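Local coordinates for protein lipopolysaccharide heptosyltransferase 2 (Escherichia coli, PDB 1PSW) that transfers the second heptose, from ADP-L-glycero-beta-D-manno-heptose, onto the heptosyl-Kdo2-lipid A module during assembly of the lipopolysaccharide core, at residues I183-G188 against E204-L209; K195-Y200 against I328-Q333; Q215-G220 against R244-E249; V284-P289 against R303-I308. All coordinates share one frame; numbering follows the deposited sequence.

Interaction 1 of 4, residues I183-G188 against E204-L209; sequences IGFCPG and ELAKQL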
loop_
_atom_site.group_PDB
_atom_site.type_symbol
_atom_site.label_atom_id
_atom_site.label_comp_id
_atom_site.label_asym_id
_atom_site.label_seq_id
_atom_site.Cartn_x
_atom_site.Cartn_y
_atom_site.Cartn_z
ATOM N N ILE A 183 6.781 4.001 -17.629
ATOM C CA ILE A 183 5.490 4.326 -17.051
ATOM C C ILE A 183 5.069 2.987 -16.453
ATOM O O ILE A 183 5.198 1.945 -17.098
ATOM C CB ILE A 183 4.474 4.752 -18.122
ATOM C CG1 ILE A 183 4.943 6.055 -18.799
ATOM C CG2 ILE A 183 3.100 4.919 -17.481
ATOM C CD1 ILE A 183 4.927 7.271 -17.883
ATOM N N GLY A 184 4.602 3.003 -15.213
ATOM C CA GLY A 184 4.182 1.762 -14.598
ATOM C C GLY A 184 2.668 1.641 -14.528
ATOM O O GLY A 184 1.982 2.627 -14.283
ATOM N N PHE A 185 2.152 0.436 -14.772
ATOM C CA PHE A 185 0.713 0.152 -14.702
ATOM C C PHE A 185 0.488 -0.873 -13.587
ATOM O O PHE A 185 1.291 -1.784 -13.408
ATOM C CB PHE A 185 0.189 -0.485 -16.008
ATOM C CG PHE A 185 0.104 0.449 -17.193
ATOM C CD1 PHE A 185 0.440 1.790 -17.082
ATOM C CD2 PHE A 185 -0.332 -0.034 -18.431
ATOM C CE1 PHE A 185 0.352 2.652 -18.188
ATOM C CE2 PHE A 185 -0.424 0.809 -19.543
ATOM C CZ PHE A 185 -0.082 2.157 -19.417
ATOM N N CYS A 186 -0.609 -0.730 -12.853
ATOM C CA CYS A 186 -0.971 -1.667 -11.787
ATOM C C CYS A 186 -2.425 -2.012 -12.100
ATOM O O CYS A 186 -3.344 -1.502 -11.468
ATOM C CB CYS A 186 -0.872 -0.992 -10.418
ATOM S SG CYS A 186 0.770 -0.371 -9.987
ATOM N N PRO A 187 -2.648 -2.897 -13.084
ATOM C CA PRO A 187 -3.969 -3.341 -13.547
ATOM C C PRO A 187 -4.826 -4.213 -12.631
ATOM O O PRO A 187 -6.018 -4.392 -12.893
ATOM C CB PRO A 187 -3.642 -4.033 -14.861
ATOM C CG PRO A 187 -2.348 -4.704 -14.546
ATOM C CD PRO A 187 -1.580 -3.632 -13.786
ATOM N N GLY A 188 -4.234 -4.745 -11.568
ATOM C CA GLY A 188 -4.990 -5.590 -10.660
ATOM C C GLY A 188 -5.759 -4.804 -9.620
ATOM O O GLY A 188 -5.784 -3.573 -9.654
ATOM N N GLU A 204 -4.638 -0.086 -24.801
ATOM C CA GLU A 204 -4.734 1.084 -25.666
ATOM C C GLU A 204 -3.840 2.200 -25.118
ATOM O O GLU A 204 -3.143 2.884 -25.871
ATOM C CB GLU A 204 -6.191 1.556 -25.740
ATOM C CG GLU A 204 -6.426 2.849 -26.515
ATOM C CD GLU A 204 -5.863 2.804 -27.924
ATOM O OE1 GLU A 204 -6.139 1.824 -28.650
ATOM O OE2 GLU A 204 -5.151 3.757 -28.311
ATOM N N LEU A 205 -3.856 2.382 -23.801
ATOM C CA LEU A 205 -3.028 3.414 -23.176
ATOM C C LEU A 205 -1.548 3.111 -23.387
ATOM O O LEU A 205 -0.740 4.018 -23.590
ATOM C CB LEU A 205 -3.322 3.519 -21.671
ATOM C CG LEU A 205 -2.515 4.596 -20.916
ATOM C CD1 LEU A 205 -2.744 5.958 -21.557
ATOM C CD2 LEU A 205 -2.917 4.633 -19.451
ATOM N N ALA A 206 -1.190 1.833 -23.325
ATOM C CA ALA A 206 0.202 1.442 -23.518
ATOM C C ALA A 206 0.647 1.768 -24.949
ATOM O O ALA A 206 1.759 2.262 -25.167
ATOM C CB ALA A 206 0.377 -0.051 -23.231
ATOM N N LYS A 207 -0.217 1.497 -25.924
ATOM C CA LYS A 207 0.114 1.780 -27.321
ATOM C C LYS A 207 0.389 3.265 -27.494
ATOM O O LYS A 207 1.333 3.665 -28.180
ATOM C CB LYS A 207 -1.040 1.385 -28.249
ATOM C CG LYS A 207 -1.354 -0.086 -28.248
ATOM C CD LYS A 207 -2.522 -0.394 -29.167
ATOM C CE LYS A 207 -2.862 -1.867 -29.107
ATOM N NZ LYS A 207 -4.098 -2.206 -29.858
ATOM N N GLN A 208 -0.453 4.083 -26.876
ATOM C CA GLN A 208 -0.314 5.532 -26.956
ATOM C C GLN A 208 0.984 6.014 -26.304
ATOM O O GLN A 208 1.653 6.907 -26.826
ATOM C CB GLN A 208 -1.496 6.205 -26.261
ATOM C CG GLN A 208 -2.851 5.902 -26.859
ATOM C CD GLN A 208 -3.109 6.658 -28.141
ATOM O OE1 GLN A 208 -2.599 6.302 -29.207
ATOM N NE2 GLN A 208 -3.887 7.730 -28.042
ATOM N N LEU A 209 1.318 5.434 -25.153
ATOM C CA LEU A 209 2.528 5.818 -24.426
ATOM C C LEU A 209 3.801 5.381 -25.145
ATOM O O LEU A 209 4.779 6.128 -25.213
ATOM C CB LEU A 209 2.501 5.243 -23.002
ATOM C CG LEU A 209 1.519 5.920 -22.037
ATOM C CD1 LEU A 209 1.426 5.146 -20.720
ATOM C CD2 LEU A 209 1.975 7.346 -21.790
#
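In the beta-alpha-beta unit made of strand 182-186, helix 199-211 and strand 215-218, the first strand meets its crossover helix through Phe185 and Ile183 on one side and Leu205, Ala206 and Leu209 on the other. Strand and helix segments run antiparallel, at 178°, with their axes 10.9 Å apart, a gap that large apolar side chains must bridge. Phe185 does most of this work. Its CG stands anti to its own carbonyl carbon (chi1 -72°), and the far end of the ring reaches the helix. Leu209 CD1 arrives at the ring edge, near its plane, 3.6 Å from Phe185 CZ. Leu205 approaches obliquely, its CG 3.8 Å from Phe185 CZ, while Ala206 CB sits 3.9 Å from Phe185 CE2; a methyl suits this place, where the ring edge comes close to the helix backbone. Leu209 CD1 also serves the other strand residue of the contact, lying 3.7 Å from Ile183 CG2, so one methyl fills the angle between a branched aliphatic chain and an aromatic ring. With Phe185 cut back to an alanine, the space between strand and helix would probably be left unfilled, and Leu205, Ala206 and Leu209 would lose the ring they share. Around this buried contact, Phe185 also touches Val216 and Leu218 of strand 215-218 and Val266 of strand 264-268, while Leu205 leans on Val335 and Leu336 of helix 332-347.

Interaction 2 of 4, residues K195-Y200 against I328-Q333; sequences KRWPHY and IDITPQ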
loop_
_atom_site.group_PDB
_atom_site.type_symbol
_atom_site.label_atom_id
_atom_site.label_comp_id
_atom_site.label_asym_id
_atom_site.label_seq_id
_atom_site.Cartn_x
_atom_site.Cartn_y
_atom_site.Cartn_z
ATOM N N LYS A 195 -13.452 -3.219 -9.614
ATOM C CA LYS A 195 -12.648 -2.023 -9.422
ATOM C C LYS A 195 -11.497 -1.901 -10.410
ATOM O O LYS A 195 -10.686 -0.984 -10.310
ATOM C CB LYS A 195 -12.127 -1.981 -7.985
ATOM C CG LYS A 195 -13.256 -1.944 -6.975
ATOM C CD LYS A 195 -12.766 -1.742 -5.561
ATOM C CE LYS A 195 -13.942 -1.702 -4.594
ATOM N NZ LYS A 195 -13.504 -1.368 -3.213
ATOM N N ARG A 196 -11.434 -2.804 -11.381
ATOM C CA ARG A 196 -10.351 -2.758 -12.349
ATOM C C ARG A 196 -10.678 -2.034 -13.646
ATOM O O ARG A 196 -11.743 -2.221 -14.233
ATOM C CB ARG A 196 -9.879 -4.170 -12.702
ATOM C CG ARG A 196 -9.131 -4.880 -11.594
ATOM C CD ARG A 196 -8.418 -6.112 -12.131
ATOM N NE ARG A 196 -9.123 -7.344 -11.826
ATOM C CZ ARG A 196 -8.865 -8.517 -12.396
ATOM N NH1 ARG A 196 -7.912 -8.626 -13.316
ATOM N NH2 ARG A 196 -9.568 -9.588 -12.043
ATOM N N TRP A 197 -9.761 -1.181 -14.083
ATOM C CA TRP A 197 -9.950 -0.504 -15.356
ATOM C C TRP A 197 -9.753 -1.673 -16.320
ATOM O O TRP A 197 -8.889 -2.520 -16.093
ATOM C CB TRP A 197 -8.870 0.543 -15.559
ATOM C CG TRP A 197 -9.171 1.534 -16.622
ATOM C CD1 TRP A 197 -10.364 2.140 -16.871
ATOM C CD2 TRP A 197 -8.225 2.117 -17.524
ATOM N NE1 TRP A 197 -10.220 3.087 -17.868
ATOM C CE2 TRP A 197 -8.916 3.096 -18.276
ATOM C CE3 TRP A 197 -6.851 1.931 -17.744
ATOM C CZ2 TRP A 197 -8.287 3.858 -19.260
ATOM C CZ3 TRP A 197 -6.222 2.699 -18.724
ATOM C CH2 TRP A 197 -6.941 3.660 -19.458
ATOM N N PRO A 198 -10.552 -1.751 -17.397
ATOM C CA PRO A 198 -10.446 -2.844 -18.377
ATOM C C PRO A 198 -9.060 -3.120 -18.960
ATOM O O PRO A 198 -8.313 -2.199 -19.302
ATOM C CB PRO A 198 -11.434 -2.429 -19.459
ATOM C CG PRO A 198 -12.493 -1.715 -18.679
ATOM C CD PRO A 198 -11.682 -0.862 -17.723
ATOM N N HIS A 199 -8.733 -4.403 -19.079
ATOM C CA HIS A 199 -7.459 -4.815 -19.644
ATOM C C HIS A 199 -7.228 -4.181 -21.017
ATOM O O HIS A 199 -6.100 -3.814 -21.357
ATOM C CB HIS A 199 -7.386 -6.348 -19.775
ATOM C CG HIS A 199 -8.447 -6.945 -20.650
ATOM N ND1 HIS A 199 -9.728 -7.198 -20.205
ATOM C CD2 HIS A 199 -8.421 -7.329 -21.950
ATOM C CE1 HIS A 199 -10.443 -7.711 -21.190
ATOM N NE2 HIS A 199 -9.673 -7.801 -22.260
ATOM N N TYR A 200 -8.280 -4.050 -21.821
ATOM C CA TYR A 200 -8.105 -3.459 -23.145
ATOM C C TYR A 200 -7.867 -1.959 -23.089
ATOM O O TYR A 200 -7.257 -1.392 -23.997
ATOM C CB TYR A 200 -9.299 -3.785 -24.047
ATOM C CG TYR A 200 -10.649 -3.612 -23.399
ATOM C CD1 TYR A 200 -11.307 -2.386 -23.422
ATOM C CD2 TYR A 200 -11.280 -4.689 -22.785
ATOM C CE1 TYR A 200 -12.566 -2.237 -22.853
ATOM C CE2 TYR A 200 -12.525 -4.558 -22.215
ATOM C CZ TYR A 200 -13.166 -3.332 -22.253
ATOM O OH TYR A 200 -14.407 -3.221 -21.690
ATOM N N ILE A 328 -15.378 1.313 -17.397
ATOM C CA ILE A 328 -15.363 1.107 -18.835
ATOM C C ILE A 328 -15.522 2.478 -19.501
ATOM O O ILE A 328 -14.908 2.746 -20.531
ATOM C CB ILE A 328 -16.517 0.170 -19.272
ATOM C CG1 ILE A 328 -16.222 -1.257 -18.800
ATOM C CG2 ILE A 328 -16.696 0.219 -20.783
ATOM C CD1 ILE A 328 -17.385 -2.224 -18.932
ATOM N N ASP A 329 -16.317 3.358 -18.894
ATOM C CA ASP A 329 -16.546 4.691 -19.458
ATOM C C ASP A 329 -15.362 5.653 -19.363
ATOM O O ASP A 329 -15.391 6.731 -19.956
ATOM C CB ASP A 329 -17.789 5.332 -18.832
ATOM C CG ASP A 329 -19.081 4.674 -19.300
ATOM O OD1 ASP A 329 -19.027 3.893 -20.276
ATOM O OD2 ASP A 329 -20.146 4.941 -18.703
ATOM N N ILE A 330 -14.325 5.285 -18.613
ATOM C CA ILE A 330 -13.147 6.143 -18.531
ATOM C C ILE A 330 -12.259 5.764 -19.716
ATOM O O ILE A 330 -11.678 4.681 -19.742
ATOM C CB ILE A 330 -12.376 5.932 -17.209
ATOM C CG1 ILE A 330 -13.207 6.463 -16.037
ATOM C CG2 ILE A 330 -11.024 6.653 -17.269
ATOM C CD1 ILE A 330 -12.525 6.352 -14.682
ATOM N N THR A 331 -12.163 6.658 -20.693
ATOM C CA THR A 331 -11.385 6.394 -21.901
ATOM C C THR A 331 -9.882 6.544 -21.735
ATOM O O THR A 331 -9.411 7.327 -20.918
ATOM C CB THR A 331 -11.816 7.320 -23.059
ATOM O OG1 THR A 331 -11.345 8.648 -22.804
ATOM C CG2 THR A 331 -13.336 7.344 -23.185
ATOM N N PRO A 332 -9.102 5.778 -22.511
ATOM C CA PRO A 332 -7.642 5.848 -22.446
ATOM C C PRO A 332 -7.172 7.267 -22.766
ATOM O O PRO A 332 -6.144 7.715 -22.263
ATOM C CB PRO A 332 -7.208 4.849 -23.512
ATOM C CG PRO A 332 -8.279 3.808 -23.423
ATOM C CD PRO A 332 -9.528 4.650 -23.358
ATOM N N GLN A 333 -7.930 7.972 -23.606
ATOM C CA GLN A 333 -7.572 9.341 -23.975
ATOM C C GLN A 333 -7.689 10.283 -22.779
ATOM O O GLN A 333 -6.853 11.161 -22.597
ATOM C CB GLN A 333 -8.455 9.841 -25.121
ATOM C CG GLN A 333 -8.028 11.198 -25.669
ATOM C CD GLN A 333 -6.569 11.218 -26.111
ATOM O OE1 GLN A 333 -6.144 10.421 -26.953
ATOM N NE2 GLN A 333 -5.795 12.136 -25.542
#
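Trp197 turns its CG anti to the backbone N (chi1 -164°), which carries the indole edge to Ile330 and Pro332. There Trp197 NE1 donates to Ile330 O at 2.9 Å, with an N-H...O angle of 148°. The oxygen lies close to the indole plane, whereas NE1 is tilted 28° from the plane of the carbonyl. Beyond this bond the same edge runs along the backbone, Trp197 CH2 coming 3.8 Å from Pro332 CA, and Ile330 CB packs 3.6 Å from Trp197 NE1. Tryptophan suits the place because it joins a broad apolar surface to one N-H that can satisfy a main-chain carbonyl. The two segments lead into helices 199-211 and 332-347 of the C-terminal Rossmann-like domain of this GT-B enzyme, with Pro198 and Thr331 at the N-cap positions; Thr331 OG1 caps the second helix by accepting from Arg334 N. A phenylalanine in place of Trp197 would probably leave Ile330 O without its indole donor and weaken the packing against Pro332. Toward the surface, Pro198 CG meets Ile328 CG1 at 3.8 Å, their side chains crossing at about a right angle. Tyr200 brings its OH within 3.9 Å of the same Ile328 CG1, and its ring has Pro198 CB over one face. Farther in, Trp197 packs edge-to-face with Tyr202 and touches Leu205 and Val335.

Interaction 3 of 4, residues Q215-G220 against R244-E249; sequences QVVLFG and RNLAGE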
loop_
_atom_site.group_PDB
_atom_site.type_symbol
_atom_site.label_atom_id
_atom_site.label_comp_id
_atom_site.label_asym_id
_atom_site.label_seq_id
_atom_site.Cartn_x
_atom_site.Cartn_y
_atom_site.Cartn_z
ATOM N N GLN A 215 8.191 3.437 -22.281
ATOM C CA GLN A 215 8.107 1.984 -22.243
ATOM C C GLN A 215 7.172 1.734 -21.062
ATOM O O GLN A 215 7.073 2.566 -20.160
ATOM C CB GLN A 215 9.472 1.324 -22.021
ATOM C CG GLN A 215 10.137 1.588 -20.681
ATOM C CD GLN A 215 11.389 0.748 -20.503
ATOM O OE1 GLN A 215 11.319 -0.481 -20.467
ATOM N NE2 GLN A 215 12.542 1.405 -20.403
ATOM N N VAL A 216 6.480 0.602 -21.068
ATOM C CA VAL A 216 5.524 0.293 -20.013
ATOM C C VAL A 216 5.934 -0.937 -19.210
ATOM O O VAL A 216 6.528 -1.879 -19.741
ATOM C CB VAL A 216 4.109 0.082 -20.631
ATOM C CG1 VAL A 216 3.106 -0.358 -19.571
ATOM C CG2 VAL A 216 3.653 1.380 -21.289
ATOM N N VAL A 217 5.638 -0.900 -17.915
ATOM C CA VAL A 217 5.937 -2.003 -17.022
ATOM C C VAL A 217 4.675 -2.275 -16.218
ATOM O O VAL A 217 4.082 -1.357 -15.655
ATOM C CB VAL A 217 7.092 -1.652 -16.050
ATOM C CG1 VAL A 217 7.404 -2.844 -15.152
ATOM C CG2 VAL A 217 8.329 -1.233 -16.833
ATOM N N LEU A 218 4.274 -3.541 -16.165
ATOM C CA LEU A 218 3.065 -3.953 -15.449
ATOM C C LEU A 218 3.460 -4.573 -14.118
ATOM O O LEU A 218 4.264 -5.503 -14.088
ATOM C CB LEU A 218 2.294 -4.987 -16.284
ATOM C CG LEU A 218 2.150 -4.646 -17.773
ATOM C CD1 LEU A 218 1.553 -5.817 -18.551
ATOM C CD2 LEU A 218 1.275 -3.399 -17.923
ATOM N N PHE A 219 2.897 -4.055 -13.027
ATOM C CA PHE A 219 3.187 -4.560 -11.686
ATOM C C PHE A 219 1.962 -5.258 -11.117
ATOM O O PHE A 219 0.829 -4.891 -11.434
ATOM C CB PHE A 219 3.567 -3.424 -10.729
ATOM C CG PHE A 219 4.802 -2.672 -11.124
ATOM C CD1 PHE A 219 6.055 -3.257 -11.002
ATOM C CD2 PHE A 219 4.711 -1.363 -11.600
ATOM C CE1 PHE A 219 7.204 -2.550 -11.346
ATOM C CE2 PHE A 219 5.852 -0.646 -11.946
ATOM C CZ PHE A 219 7.100 -1.241 -11.819
ATOM N N GLY A 220 2.189 -6.252 -10.264
ATOM C CA GLY A 220 1.079 -6.971 -9.659
ATOM C C GLY A 220 1.535 -8.250 -8.987
ATOM O O GLY A 220 2.727 -8.551 -8.955
ATOM N N ARG A 244 6.715 -4.689 -20.479
ATOM C CA ARG A 244 7.134 -5.832 -19.676
ATOM C C ARG A 244 6.143 -6.184 -18.573
ATOM O O ARG A 244 5.716 -5.321 -17.802
ATOM C CB ARG A 244 8.508 -5.549 -19.063
ATOM C CG ARG A 244 9.083 -6.686 -18.236
ATOM C CD ARG A 244 10.428 -7.144 -18.785
ATOM N NE ARG A 244 11.155 -7.992 -17.841
ATOM C CZ ARG A 244 10.802 -9.231 -17.512
ATOM N NH1 ARG A 244 9.724 -9.783 -18.056
ATOM N NH2 ARG A 244 11.524 -9.916 -16.632
ATOM N N ASN A 245 5.786 -7.462 -18.508
ATOM C CA ASN A 245 4.860 -7.952 -17.496
ATOM C C ASN A 245 5.645 -8.484 -16.294
ATOM O O ASN A 245 6.200 -9.580 -16.347
ATOM C CB ASN A 245 3.976 -9.061 -18.091
ATOM C CG ASN A 245 2.965 -9.612 -17.097
ATOM O OD1 ASN A 245 2.763 -9.053 -16.016
ATOM N ND2 ASN A 245 2.315 -10.714 -17.466
ATOM N N LEU A 246 5.697 -7.709 -15.213
ATOM C CA LEU A 246 6.412 -8.134 -14.018
ATOM C C LEU A 246 5.454 -8.605 -12.918
ATOM O O LEU A 246 5.872 -8.841 -11.787
ATOM C CB LEU A 246 7.310 -7.001 -13.497
ATOM C CG LEU A 246 8.439 -6.543 -14.432
ATOM C CD1 LEU A 246 9.277 -5.468 -13.760
ATOM C CD2 LEU A 246 9.305 -7.738 -14.808
ATOM N N ALA A 247 4.170 -8.744 -13.238
ATOM C CA ALA A 247 3.214 -9.211 -12.231
ATOM C C ALA A 247 3.608 -10.629 -11.804
ATOM O O ALA A 247 3.709 -11.527 -12.641
ATOM C CB ALA A 247 1.789 -9.207 -12.798
ATOM N N GLY A 248 3.840 -10.807 -10.504
ATOM C CA GLY A 248 4.228 -12.102 -9.970
ATOM C C GLY A 248 5.716 -12.405 -10.060
ATOM O O GLY A 248 6.171 -13.447 -9.589
ATOM N N GLU A 249 6.481 -11.491 -10.650
ATOM C CA GLU A 249 7.923 -11.672 -10.827
ATOM C C GLU A 249 8.794 -10.976 -9.781
ATOM O O GLU A 249 9.981 -11.278 -9.646
ATOM C CB GLU A 249 8.318 -11.168 -12.215
ATOM C CG GLU A 249 7.942 -12.114 -13.333
ATOM C CD GLU A 249 8.938 -13.246 -13.479
ATOM O OE1 GLU A 249 10.043 -12.995 -14.010
ATOM O OE2 GLU A 249 8.620 -14.379 -13.055
HETATM O O HOH W 1 5.137 -6.615 -10.039
#
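Leu218 and Arg244 are joined by the shortest of four backbone hydrogen bonds between the segments, Leu218 N to Arg244 O at 2.8 Å. Arg244 N gives to Val216 O at 2.9 Å, and Leu246 N to Leu218 O. Farther along, Gly248 N bonds Gly220 O at 3.0 Å, and a water accepts from Gly220 N and donates to Leu246 O. These bonds hold strand 243-245, at one border of the parallel C-terminal sheet, to strand 215-218, extending the Rossmann-like half of a GT-B glycosyltransferase. Just beyond the Leu218-Asn245 pair, Asn245 OD1 closes an Asx turn by accepting from Ala247 N at 3.1 Å; CG anti to the backbone N (chi1 -179°), beside the carbonyl carbon, helps bring it there. Asn245 ND2 is held by His225 O and Asn229 OD1. An amide suits this place, having both an acceptor and a donor to spend. Gly248 has a positive phi (84°), at which a CB would be jammed against the preceding carbonyl. Gly220 is small for a different reason: a CB there would come tight against Ala247 CB. On the face bearing Val217 and Arg244, Val217 CG1 packs 3.5 Å from Leu246 CD1 and also lies over one face of the Phe219 ring. Leu246 CD2 sits over the centre of the Arg244 guanidinium, whose NE donates to Phe174 O. On the other face Leu218 CD1 touches Asn245 CB at 4.1 Å.

Interaction 4 of 4, residues V284-P289 against R303-I308; sequences VALYGP and RVIRLI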
loop_
_atom_site.group_PDB
_atom_site.type_symbol
_atom_site.label_atom_id
_atom_site.label_comp_id
_atom_site.label_asym_id
_atom_site.label_seq_id
_atom_site.Cartn_x
_atom_site.Cartn_y
_atom_site.Cartn_z
ATOM N N VAL A 284 -1.933 8.454 -11.460
ATOM C CA VAL A 284 -3.316 8.668 -11.862
ATOM C C VAL A 284 -4.054 7.442 -11.332
ATOM O O VAL A 284 -3.756 6.315 -11.733
ATOM C CB VAL A 284 -3.462 8.736 -13.401
ATOM C CG1 VAL A 284 -4.932 8.900 -13.776
ATOM C CG2 VAL A 284 -2.655 9.897 -13.950
ATOM N N ALA A 285 -5.002 7.669 -10.429
ATOM C CA ALA A 285 -5.781 6.604 -9.815
ATOM C C ALA A 285 -7.200 6.572 -10.381
ATOM O O ALA A 285 -7.942 7.547 -10.294
ATOM C CB ALA A 285 -5.810 6.800 -8.306
ATOM N N LEU A 286 -7.560 5.434 -10.967
ATOM C CA LEU A 286 -8.864 5.250 -11.592
ATOM C C LEU A 286 -9.892 4.576 -10.696
ATOM O O LEU A 286 -9.709 3.431 -10.266
ATOM C CB LEU A 286 -8.687 4.447 -12.879
ATOM C CG LEU A 286 -7.534 4.951 -13.755
ATOM C CD1 LEU A 286 -7.463 4.108 -15.023
ATOM C CD2 LEU A 286 -7.736 6.433 -14.111
ATOM N N TYR A 287 -10.984 5.286 -10.434
ATOM C CA TYR A 287 -12.057 4.775 -9.585
ATOM C C TYR A 287 -13.363 4.549 -10.331
ATOM O O TYR A 287 -13.701 5.278 -11.262
ATOM C CB TYR A 287 -12.332 5.742 -8.437
ATOM C CG TYR A 287 -11.279 5.751 -7.358
ATOM C CD1 TYR A 287 -10.039 6.362 -7.562
ATOM C CD2 TYR A 287 -11.527 5.153 -6.123
ATOM C CE1 TYR A 287 -9.075 6.378 -6.555
ATOM C CE2 TYR A 287 -10.572 5.165 -5.113
ATOM C CZ TYR A 287 -9.353 5.778 -5.332
ATOM O OH TYR A 287 -8.413 5.810 -4.323
ATOM N N GLY A 288 -14.090 3.530 -9.891
ATOM C CA GLY A 288 -15.367 3.202 -10.486
ATOM C C GLY A 288 -16.420 3.059 -9.398
ATOM O O GLY A 288 -16.896 4.066 -8.872
ATOM N N PRO A 289 -16.795 1.829 -9.016
ATOM C CA PRO A 289 -17.812 1.655 -7.976
ATOM C C PRO A 289 -17.381 2.123 -6.582
ATOM O O PRO A 289 -18.226 2.483 -5.764
ATOM C CB PRO A 289 -18.102 0.161 -8.035
ATOM C CG PRO A 289 -16.765 -0.412 -8.385
ATOM C CD PRO A 289 -16.299 0.523 -9.486
ATOM N N ARG A 303 -3.591 12.163 -8.769
ATOM C CA ARG A 303 -4.821 12.703 -9.323
ATOM C C ARG A 303 -5.778 11.521 -9.392
ATOM O O ARG A 303 -5.382 10.403 -9.742
ATOM C CB ARG A 303 -4.603 13.286 -10.724
ATOM C CG ARG A 303 -3.713 14.529 -10.755
ATOM C CD ARG A 303 -4.301 15.661 -9.911
ATOM N NE ARG A 303 -3.532 16.902 -10.013
ATOM C CZ ARG A 303 -2.370 17.131 -9.407
ATOM N NH1 ARG A 303 -1.817 16.200 -8.636
ATOM N NH2 ARG A 303 -1.758 18.299 -9.570
ATOM N N VAL A 304 -7.033 11.773 -9.041
ATOM C CA VAL A 304 -8.053 10.741 -9.046
ATOM C C VAL A 304 -9.076 11.015 -10.127
ATOM O O VAL A 304 -9.535 12.147 -10.294
ATOM C CB VAL A 304 -8.779 10.665 -7.687
ATOM C CG1 VAL A 304 -10.066 9.861 -7.831
ATOM C CG2 VAL A 304 -7.865 10.008 -6.639
ATOM N N ILE A 305 -9.419 9.979 -10.878
ATOM C CA ILE A 305 -10.421 10.105 -11.924
ATOM C C ILE A 305 -11.570 9.172 -11.583
ATOM O O ILE A 305 -11.373 7.972 -11.375
ATOM C CB ILE A 305 -9.859 9.717 -13.299
ATOM C CG1 ILE A 305 -8.661 10.619 -13.636
ATOM C CG2 ILE A 305 -10.945 9.857 -14.369
ATOM C CD1 ILE A 305 -8.011 10.305 -14.967
ATOM N N ARG A 306 -12.771 9.736 -11.497
ATOM C CA ARG A 306 -13.979 8.969 -11.201
ATOM C C ARG A 306 -15.130 9.704 -11.867
ATOM O O ARG A 306 -15.269 10.919 -11.717
ATOM C CB ARG A 306 -14.239 8.867 -9.694
ATOM C CG ARG A 306 -15.298 7.819 -9.358
ATOM C CD ARG A 306 -15.728 7.849 -7.901
ATOM N NE ARG A 306 -16.651 6.755 -7.592
ATOM C CZ ARG A 306 -17.458 6.722 -6.532
ATOM N NH1 ARG A 306 -17.469 7.727 -5.665
ATOM N NH2 ARG A 306 -18.255 5.678 -6.333
ATOM N N LEU A 307 -15.956 8.974 -12.605
ATOM C CA LEU A 307 -17.066 9.591 -13.319
ATOM C C LEU A 307 -18.390 9.566 -12.565
ATOM O O LEU A 307 -19.300 10.322 -12.890
ATOM C CB LEU A 307 -17.232 8.908 -14.679
ATOM C CG LEU A 307 -15.978 8.913 -15.565
ATOM C CD1 LEU A 307 -16.259 8.148 -16.844
ATOM C CD2 LEU A 307 -15.558 10.344 -15.874
ATOM N N ILE A 308 -18.501 8.698 -11.566
ATOM C CA ILE A 308 -19.737 8.600 -10.794
ATOM C C ILE A 308 -19.550 9.018 -9.338
ATOM O O ILE A 308 -18.433 9.307 -8.901
ATOM C CB ILE A 308 -20.303 7.163 -10.837
ATOM C CG1 ILE A 308 -19.289 6.181 -10.243
ATOM C CG2 ILE A 308 -20.624 6.778 -12.271
ATOM C CD1 ILE A 308 -19.831 4.785 -10.057
HETATM O O HOH W 2 -15.632 6.216 -12.905
#
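The guanidinium of Arg306 takes Gly288 O at its edge, near its own plane, and has the backbone C of Ile308 over one face, offset toward the rim. Arg306 NE makes the main bond to Gly288 O, 3.0 Å long with an N-H...O angle of 159°; NH2 adds a weak one to the same oxygen and gives a further hydrogen bond to Gly310 O. With CG anti to the backbone N (chi1 -167°) and the chain extended from CG to NE, the arginine lies along the segment 284-289, Arg306 CG 3.7 Å from Tyr287 CB. A long side chain with several N-H groups suits this spot, where loop carbonyls need donors. The Tyr287 ring has Ala285 O and Ile305 O at its edge, and Val304 CG1 approaches obliquely, 3.5 Å from Tyr287 CD1. Both strands belong to the parallel sheet of the C-terminal Rossmann-like domain, with 302-306 at one border; their axes are 4.7 Å apart and cross at -24°. Ala285 N bonds Arg303 O, Ile305 N bonds Ala285 O and Tyr287 N bonds Ile305 O, all three nearly straight. On the face bearing Val284, Leu286 and Ile305, Ile305 CD1 fits between its neighbours, 3.6 Å from Val284 CG1 and 4.0 Å from Leu286 CD2. Helix 332-347 covers this face through Leu339 and Val335. The small CB of Ala285 and the Tyr287 ring instead turn to Met273 of helix 271-278. Beyond the strands a water bridges Tyr287 O and Leu307 N.

Overall arrangement
Interactions 1, 3 and 4 all draw on one parallel sheet of the C-terminal Rossmann-like domain: interactions 3 and 4 lie at its two borders, their centres about 22 Å apart, and interaction 1 covers a strand between them. Interactions 1 and 3 share the pairing of strands 182-186 and 215-218, where Phe185 N probably bonds Val217 O (2.8 Å). Interaction 2, centred about 11 Å from interaction 1 and 10 Å from interaction 4, links helix 199-211 to the start of helix 332-347, and Trp197 CD2 packs 3.3 Å from Leu286 CD1. In GT-B enzymes generally, the nucleotide-sugar donor binds mainly to the C-terminal domain, so these contacts probably shape the framework of the donor-binding half.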